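PDB 3OFK: nodulation protein S from Bradyrhizobium sp., which probably transfers a methyl group from S-adenosylmethionine to a nitrogen of a chitooligosaccharide precursor in the synthesis of nodulation (Nod) factors. Local coordinates for residues Thr40-Leu45 against Val119-Leu124; Val123-Glu128 against Gly153-Ala158; Thr171-Leu176 against Asp196-Arg201. One frame throughout, in Å; residues are numbered along the deposited sequence.

Contact 1. Residues Thr40-Leu45 against Val119-Leu124; sequences TQLLRL and VVAEVL. With SAH (S-adenosyl-L-homocysteine), chain E.
Where the pocket for S-adenosyl-L-homocysteine meets the hydrophobic core, L42 of helix 33-46 packs against V119 and A121 of strand 115-121, the pairing of helix and parallel strand that builds a Rossmann-like methyltransferase. The leucine swings CG away from its backbone N (chi1 -157°), and CD2 comes down between the two strand residues, 3.6 Å from A121 CB and 3.7 Å from V119 CG1. CD1 reaches the same alanine, its nearest approach to A121 CB being 3.9 Å. The side chains of L42 and V119 cross obliquely, V119 offering CG1. Losing both methyls to an alanine here would probably open a gap over A121 CB and V119 CG1 and leave the end of the strand less firmly backed.

A121 works on two fronts. Its CB touches the ligand as well, 3.4 Å from SAH O, while its carbonyl oxygen takes a hydrogen bond of 2.9 Å from SAH N. On the outer part of the helix R44 grips Q41 side-on, NE and NH2 both donating to OE1, which lies almost in the guanidinium plane; NH1 is left to form a salt bridge with E184. The chemistry is thus divided: apolar methyls set the strand against the helix, and the backbone oxygen at the strand's end, fixed by them and by the sheet, receives the amino group of the cofactor product.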
loop_
_atom_site.group_PDB
_atom_site.type_symbol
_atom_site.label_atom_id
_atom_site.label_comp_id
_atom_site.label_asym_id
_atom_site.label_seq_id
_atom_site.Cartn_x
_atom_site.Cartn_y
_atom_site.Cartn_z
ATOM N N THR A 40 -8.131 4.212 -8.689
ATOM C CA THR A 40 -8.164 4.085 -10.150
ATOM C C THR A 40 -6.737 4.118 -10.698
ATOM O O THR A 40 -6.360 3.235 -11.474
ATOM C CB THR A 40 -9.064 5.165 -10.805
ATOM O OG1 THR A 40 -10.409 5.021 -10.317
ATOM C CG2 THR A 40 -9.061 5.037 -12.317
ATOM N N GLN A 41 -5.935 5.094 -10.246
ATOM C CA GLN A 41 -4.524 5.163 -10.652
ATOM C C GLN A 41 -3.708 3.974 -10.181
ATOM O O GLN A 41 -2.925 3.389 -10.921
ATOM C CB GLN A 41 -3.857 6.453 -10.136
ATOM C CG GLN A 41 -4.345 7.743 -10.811
ATOM C CD GLN A 41 -4.335 7.671 -12.316
ATOM O OE1 GLN A 41 -3.437 7.070 -12.917
ATOM N NE2 GLN A 41 -5.340 8.291 -12.947
ATOM N N LEU A 42 -3.879 3.628 -8.932
ATOM C CA LEU A 42 -3.207 2.453 -8.391
ATOM C C LEU A 42 -3.540 1.165 -9.208
ATOM O O LEU A 42 -2.636 0.405 -9.559
ATOM C CB LEU A 42 -3.559 2.311 -6.899
ATOM C CG LEU A 42 -2.583 1.531 -6.035
ATOM C CD1 LEU A 42 -1.315 2.359 -5.784
ATOM C CD2 LEU A 42 -3.221 1.117 -4.736
ATOM N N LEU A 43 -4.819 0.943 -9.539
ATOM C CA LEU A 43 -5.205 -0.217 -10.351
ATOM C C LEU A 43 -4.692 -0.081 -11.794
ATOM O O LEU A 43 -4.232 -1.064 -12.339
ATOM C CB LEU A 43 -6.722 -0.478 -10.341
ATOM C CG LEU A 43 -7.203 -1.804 -10.965
ATOM C CD1 LEU A 43 -6.645 -3.026 -10.248
ATOM C CD2 LEU A 43 -8.694 -1.899 -10.969
ATOM N N ARG A 44 -4.733 1.125 -12.382
ATOM C CA ARG A 44 -4.243 1.315 -13.752
ATOM C C ARG A 44 -2.780 0.903 -13.819
ATOM O O ARG A 44 -2.377 0.168 -14.725
ATOM C CB ARG A 44 -4.393 2.772 -14.250
ATOM C CG ARG A 44 -3.794 3.020 -15.640
ATOM C CD ARG A 44 -3.924 4.478 -16.084
ATOM N NE ARG A 44 -3.170 5.393 -15.222
ATOM C CZ ARG A 44 -1.858 5.620 -15.313
ATOM N NH1 ARG A 44 -1.125 4.992 -16.222
ATOM N NH2 ARG A 44 -1.266 6.479 -14.481
ATOM N N LEU A 45 -1.992 1.368 -12.850
ATOM C CA LEU A 45 -0.589 0.990 -12.777
ATOM C C LEU A 45 -0.434 -0.519 -12.572
ATOM O O LEU A 45 0.464 -1.115 -13.138
ATOM C CB LEU A 45 0.144 1.771 -11.659
ATOM C CG LEU A 45 0.276 3.304 -11.809
ATOM C CD1 LEU A 45 0.962 3.984 -10.602
ATOM C CD2 LEU A 45 0.984 3.633 -13.085
ATOM N N VAL A 119 1.795 -4.460 -4.434
ATOM C CA VAL A 119 1.157 -3.163 -4.265
ATOM C C VAL A 119 1.439 -2.745 -2.797
ATOM O O VAL A 119 1.245 -3.523 -1.856
ATOM C CB VAL A 119 -0.365 -3.185 -4.599
ATOM C CG1 VAL A 119 -0.965 -1.801 -4.431
ATOM C CG2 VAL A 119 -0.642 -3.758 -6.055
ATOM N N VAL A 120 1.953 -1.530 -2.638
ATOM C CA VAL A 120 2.331 -0.954 -1.352
ATOM C C VAL A 120 1.925 0.493 -1.391
ATOM O O VAL A 120 2.664 1.386 -1.847
ATOM C CB VAL A 120 3.821 -1.193 -1.043
ATOM C CG1 VAL A 120 4.724 -0.695 -2.172
ATOM C CG2 VAL A 120 4.219 -0.558 0.282
ATOM N N ALA A 121 0.707 0.737 -0.927
ATOM C CA ALA A 121 0.100 2.068 -0.992
ATOM C C ALA A 121 -0.323 2.559 0.396
ATOM O O ALA A 121 -1.040 1.870 1.099
ATOM C CB ALA A 121 -1.145 2.036 -1.947
ATOM N N GLU A 122 0.172 3.737 0.796
ATOM C CA GLU A 122 -0.330 4.457 1.999
ATOM C C GLU A 122 -0.149 3.614 3.280
ATOM O O GLU A 122 -0.973 3.616 4.186
ATOM C CB GLU A 122 -1.780 4.871 1.834
ATOM C CG GLU A 122 -2.146 5.547 0.495
ATOM C CD GLU A 122 -1.376 6.843 0.243
ATOM O OE1 GLU A 122 -0.917 7.484 1.223
ATOM O OE2 GLU A 122 -1.201 7.168 -0.948
ATOM N N VAL A 123 0.973 2.937 3.326
ATOM C CA VAL A 123 1.342 2.069 4.452
ATOM C C VAL A 123 2.751 2.330 5.017
ATOM O O VAL A 123 2.920 2.334 6.239
ATOM C CB VAL A 123 1.202 0.583 4.073
ATOM C CG1 VAL A 123 2.062 0.266 2.858
ATOM C CG2 VAL A 123 1.623 -0.261 5.222
ATOM N N LEU A 124 3.749 2.568 4.164
ATOM C CA LEU A 124 5.147 2.593 4.651
ATOM C C LEU A 124 5.451 3.743 5.615
ATOM O O LEU A 124 6.342 3.613 6.456
ATOM C CB LEU A 124 6.177 2.534 3.525
ATOM C CG LEU A 124 6.274 1.303 2.615
ATOM C CD1 LEU A 124 7.353 1.546 1.506
ATOM C CD2 LEU A 124 6.607 0.046 3.395
HETATM N N SAH E . -3.191 -0.079 0.617
HETATM C CA SAH E . -4.575 0.304 0.872
HETATM C CB SAH E . -4.782 0.528 2.368
HETATM C CG SAH E . -4.071 1.685 3.052
HETATM S SD SAH E . -4.573 1.979 4.784
HETATM C C SAH E . -5.036 1.539 0.081
HETATM O O SAH E . -4.225 2.273 -0.487
HETATM O OXT SAH E . -6.231 1.816 0.000
HETATM C "C5'" SAH E . -3.069 1.269 5.532
HETATM C "C4'" SAH E . -3.075 -0.204 5.892
HETATM O "O4'" SAH E . -1.740 -0.594 6.213
HETATM C "C3'" SAH E . -3.946 -0.553 7.098
HETATM O "O3'" SAH E . -4.697 -1.743 6.824
HETATM C "C2'" SAH E . -2.911 -0.780 8.211
HETATM O "O2'" SAH E . -3.365 -1.684 9.189
HETATM C "C1'" SAH E . -1.766 -1.344 7.416
HETATM N N9 SAH E . -0.411 -1.301 8.013
HETATM C C8 SAH E . 0.154 -0.282 8.738
HETATM N N7 SAH E . 1.419 -0.638 9.045
HETATM C C5 SAH E . 1.678 -1.853 8.530
HETATM C C6 SAH E . 2.853 -2.604 8.542
HETATM N N6 SAH E . 3.924 -2.144 9.248
HETATM N N1 SAH E . 2.841 -3.827 7.919
HETATM C C2 SAH E . 1.699 -4.257 7.252
HETATM N N3 SAH E . 0.549 -3.475 7.225
HETATM C C4 SAH E . 0.544 -2.273 7.844
#

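Contact 2. Residues Val123-Glu128 against Gly153-Ala158; sequences VLYYLE and GSARDA. With SAH (S-adenosyl-L-homocysteine), chain E.
Y125 shows how one buried aromatic can join a cofactor loop to a neighbouring strand, here against S154 and A155. Its CB points toward segment 153-158, and chi1 of 51° sets CG between the backbone N and the carbonyl carbon, which turns one edge of the ring to the strand. Along that edge CD2 lies 3.6 Å from S154 OG, which sits near the ring plane. Next comes CE2, still close to the serine oxygen and a looser 4.5 Å from A155 CB. On the other side of the ring CE1 stands over a face of Y126, offset toward its rim. At the tip OH hydrogen-bonds E122 OE1, an oxygen that also accepts from the backbone N of A155, so the carboxylate ties loop and strand together.

S154 is itself held in place: OG, anti to the backbone N, donates to A155 O over 2.8 Å, in the carbonyl plane and on a lone pair. No direct hydrogen bond crosses between the segments, but water 1 makes the link, accepting from L124 N at 3.1 Å and donating to G153 O at 3.2 Å. Other side chains of the loop line the ligand pocket: V123 CG2 is 3.5 Å from SAH C4 and Y126 CD2 3.7 Å from SAH C8, on either side of N9, where the adenine joins the ribose.

In the fold, the loop leads from strand 115-121 to helix 130-142, against which L124 and L127 pack, while Y126 leans on helix 13-21. C160 of helix 157-162 touches Y125, S154 and A155 alike, and the ring of H165 meets that of Y125, enclosing the junction where strand 148-155 gives way to its helix.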
loop_
_atom_site.group_PDB
_atom_site.type_symbol
_atom_site.label_atom_id
_atom_site.label_comp_id
_atom_site.label_asym_id
_atom_site.label_seq_id
_atom_site.Cartn_x
_atom_site.Cartn_y
_atom_site.Cartn_z
ATOM N N VAL A 123 0.973 2.937 3.326
ATOM C CA VAL A 123 1.342 2.069 4.452
ATOM C C VAL A 123 2.751 2.330 5.017
ATOM O O VAL A 123 2.920 2.334 6.239
ATOM C CB VAL A 123 1.202 0.583 4.073
ATOM C CG1 VAL A 123 2.062 0.266 2.858
ATOM C CG2 VAL A 123 1.623 -0.261 5.222
ATOM N N LEU A 124 3.749 2.568 4.164
ATOM C CA LEU A 124 5.147 2.593 4.651
ATOM C C LEU A 124 5.451 3.743 5.615
ATOM O O LEU A 124 6.342 3.613 6.456
ATOM C CB LEU A 124 6.177 2.534 3.525
ATOM C CG LEU A 124 6.274 1.303 2.615
ATOM C CD1 LEU A 124 7.353 1.546 1.506
ATOM C CD2 LEU A 124 6.607 0.046 3.395
ATOM N N TYR A 125 4.666 4.819 5.589
ATOM C CA TYR A 125 4.876 5.880 6.577
ATOM C C TYR A 125 4.452 5.534 8.013
ATOM O O TYR A 125 4.763 6.277 8.946
ATOM C CB TYR A 125 4.235 7.196 6.151
ATOM C CG TYR A 125 2.782 7.161 5.720
ATOM C CD1 TYR A 125 1.743 7.129 6.644
ATOM C CD2 TYR A 125 2.450 7.222 4.366
ATOM C CE1 TYR A 125 0.399 7.134 6.219
ATOM C CE2 TYR A 125 1.130 7.227 3.947
ATOM C CZ TYR A 125 0.122 7.183 4.867
ATOM O OH TYR A 125 -1.168 7.209 4.400
ATOM N N TYR A 126 3.758 4.417 8.220
ATOM C CA TYR A 126 3.460 4.021 9.602
ATOM C C TYR A 126 4.693 3.458 10.324
ATOM O O TYR A 126 4.697 3.276 11.518
ATOM C CB TYR A 126 2.304 3.011 9.646
ATOM C CG TYR A 126 0.986 3.636 9.257
ATOM C CD1 TYR A 126 0.361 4.565 10.086
ATOM C CD2 TYR A 126 0.374 3.315 8.062
ATOM C CE1 TYR A 126 -0.854 5.162 9.729
ATOM C CE2 TYR A 126 -0.814 3.916 7.693
ATOM C CZ TYR A 126 -1.420 4.827 8.529
ATOM O OH TYR A 126 -2.593 5.382 8.119
ATOM N N LEU A 127 5.749 3.174 9.606
ATOM C CA LEU A 127 6.944 2.649 10.264
ATOM C C LEU A 127 7.604 3.781 11.076
ATOM O O LEU A 127 7.397 4.960 10.796
ATOM C CB LEU A 127 7.893 2.061 9.231
ATOM C CG LEU A 127 7.348 0.808 8.544
ATOM C CD1 LEU A 127 8.169 0.560 7.276
ATOM C CD2 LEU A 127 7.367 -0.399 9.487
ATOM N N GLU A 128 8.381 3.415 12.092
ATOM C CA GLU A 128 8.925 4.390 13.036
ATOM C C GLU A 128 10.092 5.242 12.548
ATOM O O GLU A 128 10.259 6.369 13.008
ATOM C CB GLU A 128 9.391 3.683 14.314
ATOM C CG GLU A 128 8.277 3.003 15.057
ATOM C CD GLU A 128 8.803 2.261 16.264
ATOM O OE1 GLU A 128 9.172 1.071 16.123
ATOM O OE2 GLU A 128 8.859 2.884 17.348
ATOM N N GLY A 153 2.543 3.820 -3.717
ATOM C CA GLY A 153 1.870 5.110 -3.642
ATOM C C GLY A 153 1.977 5.667 -2.249
ATOM O O GLY A 153 1.975 4.906 -1.300
ATOM N N SER A 154 2.046 6.986 -2.126
ATOM C CA SER A 154 2.074 7.599 -0.821
ATOM C C SER A 154 1.750 9.102 -0.869
ATOM O O SER A 154 2.026 9.787 -1.856
ATOM C CB SER A 154 3.441 7.366 -0.185
ATOM O OG SER A 154 3.604 8.032 1.071
ATOM N N ALA A 155 1.097 9.576 0.184
ATOM C CA ALA A 155 1.069 10.972 0.519
ATOM C C ALA A 155 2.502 11.496 0.453
ATOM O O ALA A 155 3.437 10.752 0.688
ATOM C CB ALA A 155 0.502 11.143 1.889
ATOM N N ARG A 156 2.664 12.759 0.087
ATOM C CA ARG A 156 3.995 13.342 -0.029
ATOM C C ARG A 156 4.687 13.493 1.319
ATOM O O ARG A 156 4.036 13.467 2.366
ATOM C CB ARG A 156 3.929 14.687 -0.727
ATOM C CG ARG A 156 3.728 14.552 -2.230
ATOM C CD ARG A 156 3.612 15.906 -2.913
ATOM N NE ARG A 156 3.349 15.786 -4.350
ATOM C CZ ARG A 156 4.254 15.466 -5.281
ATOM N NH1 ARG A 156 5.521 15.220 -4.968
ATOM N NH2 ARG A 156 3.886 15.391 -6.549
ATOM N N ASP A 157 6.013 13.667 1.261
ATOM C CA ASP A 157 6.862 13.891 2.444
ATOM C C ASP A 157 6.287 14.927 3.431
ATOM O O ASP A 157 6.147 14.635 4.649
ATOM C CB ASP A 157 8.267 14.360 1.999
ATOM C CG ASP A 157 9.135 13.229 1.451
ATOM O OD1 ASP A 157 8.725 12.059 1.546
ATOM O OD2 ASP A 157 10.256 13.517 0.924
ATOM N N ALA A 158 5.987 16.124 2.905
ATOM C CA ALA A 158 5.475 17.241 3.693
ATOM C C ALA A 158 4.184 16.868 4.383
ATOM O O ALA A 158 3.986 17.181 5.552
ATOM C CB ALA A 158 5.230 18.442 2.803
HETATM N N SAH E . -3.191 -0.079 0.617
HETATM C CA SAH E . -4.575 0.304 0.872
HETATM C CB SAH E . -4.782 0.528 2.368
HETATM C CG SAH E . -4.071 1.685 3.052
HETATM S SD SAH E . -4.573 1.979 4.784
HETATM C C SAH E . -5.036 1.539 0.081
HETATM O O SAH E . -4.225 2.273 -0.487
HETATM O OXT SAH E . -6.231 1.816 0.000
HETATM C "C5'" SAH E . -3.069 1.269 5.532
HETATM C "C4'" SAH E . -3.075 -0.204 5.892
HETATM O "O4'" SAH E . -1.740 -0.594 6.213
HETATM C "C3'" SAH E . -3.946 -0.553 7.098
HETATM O "O3'" SAH E . -4.697 -1.743 6.824
HETATM C "C2'" SAH E . -2.911 -0.780 8.211
HETATM O "O2'" SAH E . -3.365 -1.684 9.189
HETATM C "C1'" SAH E . -1.766 -1.344 7.416
HETATM N N9 SAH E . -0.411 -1.301 8.013
HETATM C C8 SAH E . 0.154 -0.282 8.738
HETATM N N7 SAH E . 1.419 -0.638 9.045
HETATM C C5 SAH E . 1.678 -1.853 8.530
HETATM C C6 SAH E . 2.853 -2.604 8.542
HETATM N N6 SAH E . 3.924 -2.144 9.248
HETATM N N1 SAH E . 2.841 -3.827 7.919
HETATM C C2 SAH E . 1.699 -4.257 7.252
HETATM N N3 SAH E . 0.549 -3.475 7.225
HETATM C C4 SAH E . 0.544 -2.273 7.844
HETATM O O HOH W 1 3.384 3.631 1.283
#

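Contact 3. Residues Thr171-Leu176 against Asp196-Arg201; sequences TVITIL and DCLLAR
The helical turn bearing I173 passes over strand 196-203 at the level of A200, with I173 CA and A200 CA 7.5 Å apart, a gap too wide for backbone hydrogen bonds and filled by side chains. One isoleucine does nearly all of this. With CG1 anti to the carbonyl carbon (chi1 -75°) and the chain then extended at chi2, CD1 is carried out to the strand. It meets L198 there at an unusually short distance, 3.4 Å from I173 CD1 to L198 CD2, tighter than ordinary van der Waals contact; the leucine's CG follows, 3.7 Å from the same methyl.

The two side chains cross at about a right angle, and it is the terminal methyl of the isoleucine that does the touching. L198 meets it with CG anti to the backbone N (chi1 -160°), which lifts its branch toward the helix. Two residues further along the strand A200 CB lies a slacker 4.2 Å from I173 CD1. Since side chains alternate along a strand, L198 and A200 share the face turned to this helix, while L199 between them points away and packs against Q41 and L45 of helix 33-46. The contact is wholly apolar and buried, and it lies away from the ligand, the side chain of L198 being about 13 Å from SAH at their nearest atoms.

Around it, F152 of strand 148-155 receives V172, I173 and L176 together, and I173 also touches E182 and R185 of strand 181-189. Helix 169-179 therefore rests on three adjacent strands, with 196-203 in the middle, running antiparallel to both its neighbours, and it covers the face of the sheet opposite helix 33-46.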
loop_
_atom_site.group_PDB
_atom_site.type_symbol
_atom_site.label_atom_id
_atom_site.label_comp_id
_atom_site.label_asym_id
_atom_site.label_seq_id
_atom_site.Cartn_x
_atom_site.Cartn_y
_atom_site.Cartn_z
ATOM N N THR A 171 10.743 10.555 -0.624
ATOM C CA THR A 171 11.792 9.873 0.090
ATOM C C THR A 171 11.848 8.385 -0.246
ATOM O O THR A 171 12.923 7.861 -0.575
ATOM C CB THR A 171 11.690 10.169 1.615
ATOM O OG1 THR A 171 11.928 11.573 1.821
ATOM C CG2 THR A 171 12.719 9.402 2.368
ATOM N N VAL A 172 10.698 7.710 -0.195
ATOM C CA VAL A 172 10.652 6.300 -0.550
ATOM C C VAL A 172 10.997 6.044 -2.026
ATOM O O VAL A 172 11.756 5.126 -2.332
ATOM C CB VAL A 172 9.305 5.676 -0.195
ATOM C CG1 VAL A 172 9.219 4.260 -0.728
ATOM C CG2 VAL A 172 9.087 5.699 1.334
ATOM N N ILE A 173 10.464 6.855 -2.938
ATOM C CA ILE A 173 10.783 6.713 -4.362
ATOM C C ILE A 173 12.296 6.735 -4.552
ATOM O O ILE A 173 12.850 5.932 -5.314
ATOM C CB ILE A 173 10.065 7.797 -5.215
ATOM C CG1 ILE A 173 8.568 7.463 -5.352
ATOM C CG2 ILE A 173 10.673 7.900 -6.601
ATOM C CD1 ILE A 173 7.736 8.565 -5.921
ATOM N N THR A 174 12.970 7.653 -3.843
ATOM C CA THR A 174 14.413 7.755 -3.912
ATOM C C THR A 174 15.101 6.451 -3.548
ATOM O O THR A 174 16.028 6.019 -4.251
ATOM C CB THR A 174 14.943 8.929 -3.049
ATOM O OG1 THR A 174 14.444 10.147 -3.597
ATOM C CG2 THR A 174 16.494 8.988 -3.046
ATOM N N ILE A 175 14.656 5.848 -2.454
ATOM C CA ILE A 175 15.240 4.616 -1.920
ATOM C C ILE A 175 14.892 3.436 -2.827
ATOM O O ILE A 175 15.749 2.601 -3.142
ATOM C CB ILE A 175 14.732 4.323 -0.490
ATOM C CG1 ILE A 175 15.230 5.406 0.497
ATOM C CG2 ILE A 175 15.169 2.925 -0.042
ATOM C CD1 ILE A 175 14.597 5.310 1.905
ATOM N N LEU A 176 13.631 3.383 -3.252
ATOM C CA LEU A 176 13.199 2.362 -4.202
ATOM C C LEU A 176 14.055 2.361 -5.453
ATOM O O LEU A 176 14.393 1.296 -5.951
ATOM C CB LEU A 176 11.732 2.560 -4.582
ATOM C CG LEU A 176 10.704 2.165 -3.541
ATOM C CD1 LEU A 176 9.296 2.585 -3.961
ATOM C CD2 LEU A 176 10.763 0.692 -3.314
ATOM N N ASP A 196 -2.727 14.703 -1.598
ATOM C CA ASP A 196 -1.700 14.937 -2.606
ATOM C C ASP A 196 -0.694 13.827 -2.604
ATOM O O ASP A 196 0.227 13.809 -1.786
ATOM C CB ASP A 196 -1.000 16.271 -2.388
ATOM C CG ASP A 196 0.032 16.579 -3.469
ATOM O OD1 ASP A 196 0.095 15.883 -4.514
ATOM O OD2 ASP A 196 0.791 17.542 -3.272
ATOM N N CYS A 197 -0.872 12.937 -3.571
ATOM C CA CYS A 197 -0.298 11.618 -3.580
ATOM C C CYS A 197 0.602 11.470 -4.781
ATOM O O CYS A 197 0.319 12.007 -5.848
ATOM C CB CYS A 197 -1.432 10.607 -3.708
ATOM S SG CYS A 197 -0.889 8.926 -3.791
ATOM N N LEU A 198 1.677 10.725 -4.604
ATOM C CA LEU A 198 2.571 10.375 -5.703
ATOM C C LEU A 198 2.520 8.873 -5.809
ATOM O O LEU A 198 2.607 8.197 -4.797
ATOM C CB LEU A 198 4.006 10.822 -5.400
ATOM C CG LEU A 198 4.996 10.993 -6.553
ATOM C CD1 LEU A 198 4.420 11.826 -7.714
ATOM C CD2 LEU A 198 6.244 11.653 -5.999
ATOM N N LEU A 199 2.309 8.366 -7.022
ATOM C CA LEU A 199 2.382 6.947 -7.286
ATOM C C LEU A 199 3.448 6.733 -8.324
ATOM O O LEU A 199 3.621 7.559 -9.231
ATOM C CB LEU A 199 1.047 6.398 -7.824
ATOM C CG LEU A 199 -0.253 6.837 -7.148
ATOM C CD1 LEU A 199 -1.460 5.999 -7.632
ATOM C CD2 LEU A 199 -0.087 6.686 -5.674
ATOM N N ALA A 200 4.156 5.622 -8.188
ATOM C CA ALA A 200 5.180 5.216 -9.141
ATOM C C ALA A 200 5.169 3.691 -9.272
ATOM O O ALA A 200 4.992 2.952 -8.291
ATOM C CB ALA A 200 6.565 5.710 -8.696
ATOM N N ARG A 201 5.361 3.241 -10.502
ATOM C CA ARG A 201 5.448 1.843 -10.828
ATOM C C ARG A 201 6.907 1.547 -11.118
ATOM O O ARG A 201 7.521 2.182 -11.989
ATOM C CB ARG A 201 4.559 1.536 -12.034
ATOM C CG ARG A 201 4.522 0.067 -12.464
ATOM C CD ARG A 201 3.553 -0.090 -13.626
ATOM N NE ARG A 201 3.378 -1.477 -14.071
ATOM C CZ ARG A 201 3.835 -1.996 -15.217
ATOM N NH1 ARG A 201 4.518 -1.252 -16.094
ATOM N NH2 ARG A 201 3.594 -3.283 -15.497
#

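How the contacts relate
The three contacts illustrate how an alpha/beta methyltransferase is assembled around one mixed sheet. Contact 1 lies on strand 115-121, contact 2 where its neighbour 148-155 ends, and contact 3 on the next strand, 196-203; their centres are 9 to 12 Å apart. Contacts 1 and 2 share V123 and L124, and both touch SAH, whereas contact 3 comes last along the chain and lies farther from the ligand. Backbone bonds such as E122 N to G153 O and S154 O to L198 N join the strands, while helices 33-46 and 169-179 cover opposite faces. The cofactor pocket at the strand ends is thus continuous with the core beneath it.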